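Local atomic coordinates of probable amidase (Thermus thermophilus, PDB entry 2DC0), a protein that belongs to the amidase family, whose members share an alpha/beta fold with a mixed central sheet packed between helices. Residues A[393-398]-A[411-416]. Residues are numbered along the deposited sequence; the frame is centred on the assembly and turned at random.
Sequences VPTLAL and QVVGAY
Thr395 and Val413 lie side by side on one face of the sheet, as an antiparallel non-hydrogen-bonded pair, their methyls CG2 and CG2 3.7 Å apart. With CG2 of Thr395 anti to its own N, the methyl meets Val413 while OG1 swings back along its own strand to donate to Val393 O at 3.1 Å, standing well above that carbonyl's plane; Lys185 NZ binds the same oxygen. Threonine thus offers an apolar branch to the neighbouring strand and a polar one to its own chain. The Val393 and Val413 side chains cross at a slant, CG2 to CG1 3.8 Å, and Phe388 of helix 386-390 packs on all three residues. Thr395 and Val413 sit at the open end of the hairpin formed by strands 395-403 and 406-413, two inner strands of the mixed central sheet, flanked by strands 182-185 and 350-354. On the opposite face Leu396 and Val412 form a hydrogen-bonded pair, CB to CB 4.2 Å; wholly apolar, they suit the buried face under helix 419-430, where Leu396 touches Val422 and Val412 touches Leu429. Leu396 N to Val412 O and Val412 N to Leu396 O are both 2.9 Å. Beyond the pair Gly414 N donates to Pro394 O with an N-H...O angle of 175°. The Pro394 ring carbon CD rests 3.1 Å from Ala415 O. Pro394 has no N-H to offer Gly414 O, which is buried without a hydrogen-bonding partner and lies 3.3 Å from Val393 CB, whose CG1 approaches the Tyr416 ring obliquely.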
loop_
_atom_site.group_PDB
_atom_site.type_symbol
_atom_site.label_atom_id
_atom_site.label_comp_id
_atom_site.label_asym_id
_atom_site.label_seq_id
_atom_site.Cartn_x
_atom_site.Cartn_y
_atom_site.Cartn_z
ATOM N N VAL A 393 7.618 -3.118 -0.944
ATOM C CA VAL A 393 8.259 -3.788 0.186
ATOM C C VAL A 393 9.750 -4.042 -0.033
ATOM O O VAL A 393 10.195 -4.263 -1.158
ATOM C CB VAL A 393 7.554 -5.122 0.511
ATOM C CG1 VAL A 393 6.111 -4.845 0.917
ATOM C CG2 VAL A 393 7.589 -6.051 -0.687
ATOM N N PRO A 394 10.547 -4.006 1.050
ATOM C CA PRO A 394 11.994 -4.232 0.957
ATOM C C PRO A 394 12.324 -5.617 0.425
ATOM O O PRO A 394 11.850 -6.620 0.952
ATOM C CB PRO A 394 12.473 -4.015 2.392
ATOM C CG PRO A 394 11.284 -4.454 3.213
ATOM C CD PRO A 394 10.126 -3.847 2.455
ATOM N N THR A 395 13.140 -5.666 -0.623
ATOM C CA THR A 395 13.506 -6.934 -1.238
ATOM C C THR A 395 14.987 -6.991 -1.595
ATOM O O THR A 395 15.512 -6.115 -2.280
ATOM C CB THR A 395 12.676 -7.180 -2.505
ATOM O OG1 THR A 395 11.288 -6.963 -2.209
ATOM C CG2 THR A 395 12.871 -8.606 -2.993
ATOM N N LEU A 396 15.652 -8.035 -1.117
ATOM C CA LEU A 396 17.070 -8.230 -1.370
ATOM C C LEU A 396 17.299 -9.315 -2.414
ATOM O O LEU A 396 16.575 -10.312 -2.446
ATOM C CB LEU A 396 17.767 -8.652 -0.072
ATOM C CG LEU A 396 19.251 -8.990 -0.162
ATOM C CD1 LEU A 396 20.038 -7.699 -0.410
ATOM C CD2 LEU A 396 19.720 -9.645 1.135
ATOM N N ALA A 397 18.290 -9.113 -3.278
ATOM C CA ALA A 397 18.651 -10.128 -4.263
ATOM C C ALA A 397 20.112 -10.468 -3.977
ATOM O O ALA A 397 20.952 -9.573 -3.902
ATOM C CB ALA A 397 18.501 -9.589 -5.698
ATOM N N LEU A 398 20.401 -11.748 -3.768
ATOM C CA LEU A 398 21.768 -12.201 -3.526
ATOM C C LEU A 398 21.992 -13.542 -4.216
ATOM O O LEU A 398 21.058 -14.331 -4.374
ATOM C CB LEU A 398 22.060 -12.336 -2.018
ATOM C CG LEU A 398 21.032 -12.906 -1.025
ATOM C CD1 LEU A 398 20.214 -14.014 -1.625
ATOM C CD2 LEU A 398 21.803 -13.394 0.208
ATOM N N GLN A 411 15.682 -14.054 -4.001
ATOM C CA GLN A 411 14.996 -12.897 -3.444
ATOM C C GLN A 411 14.574 -13.169 -2.011
ATOM O O GLN A 411 14.072 -14.245 -1.701
ATOM C CB GLN A 411 13.742 -12.557 -4.250
ATOM C CG GLN A 411 13.989 -11.880 -5.578
ATOM C CD GLN A 411 12.687 -11.436 -6.223
ATOM O OE1 GLN A 411 11.931 -12.255 -6.742
ATOM N NE2 GLN A 411 12.411 -10.139 -6.171
ATOM N N VAL A 412 14.804 -12.185 -1.147
ATOM C CA VAL A 412 14.416 -12.248 0.252
ATOM C C VAL A 412 13.456 -11.069 0.379
ATOM O O VAL A 412 13.872 -9.919 0.265
ATOM C CB VAL A 412 15.622 -12.035 1.197
ATOM C CG1 VAL A 412 15.164 -12.150 2.653
ATOM C CG2 VAL A 412 16.718 -13.073 0.902
ATOM N N VAL A 413 12.176 -11.364 0.594
ATOM C CA VAL A 413 11.128 -10.345 0.684
ATOM C C VAL A 413 10.602 -10.123 2.097
ATOM O O VAL A 413 10.155 -11.066 2.746
ATOM C CB VAL A 413 9.923 -10.740 -0.204
ATOM C CG1 VAL A 413 8.886 -9.627 -0.217
ATOM C CG2 VAL A 413 10.399 -11.062 -1.619
ATOM N N GLY A 414 10.626 -8.877 2.566
ATOM C CA GLY A 414 10.136 -8.584 3.909
ATOM C C GLY A 414 8.921 -7.672 3.915
ATOM O O GLY A 414 8.489 -7.196 2.862
ATOM N N ALA A 415 8.365 -7.433 5.099
ATOM C CA ALA A 415 7.206 -6.563 5.247
ATOM C C ALA A 415 7.636 -5.120 5.018
ATOM O O ALA A 415 8.810 -4.786 5.153
ATOM C CB ALA A 415 6.605 -6.709 6.655
ATOM N N TYR A 416 6.669 -4.275 4.679
ATOM C CA TYR A 416 6.910 -2.866 4.420
ATOM C C TYR A 416 7.652 -2.252 5.611
ATOM O O TYR A 416 7.266 -2.455 6.762
ATOM C CB TYR A 416 5.566 -2.164 4.202
ATOM C CG TYR A 416 5.622 -0.961 3.285
ATOM C CD1 TYR A 416 5.099 -1.012 1.993
ATOM C CD2 TYR A 416 6.193 0.230 3.713
ATOM C CE1 TYR A 416 5.146 0.104 1.149
ATOM C CE2 TYR A 416 6.246 1.346 2.882
ATOM C CZ TYR A 416 5.721 1.275 1.606
ATOM O OH TYR A 416 5.778 2.383 0.803
#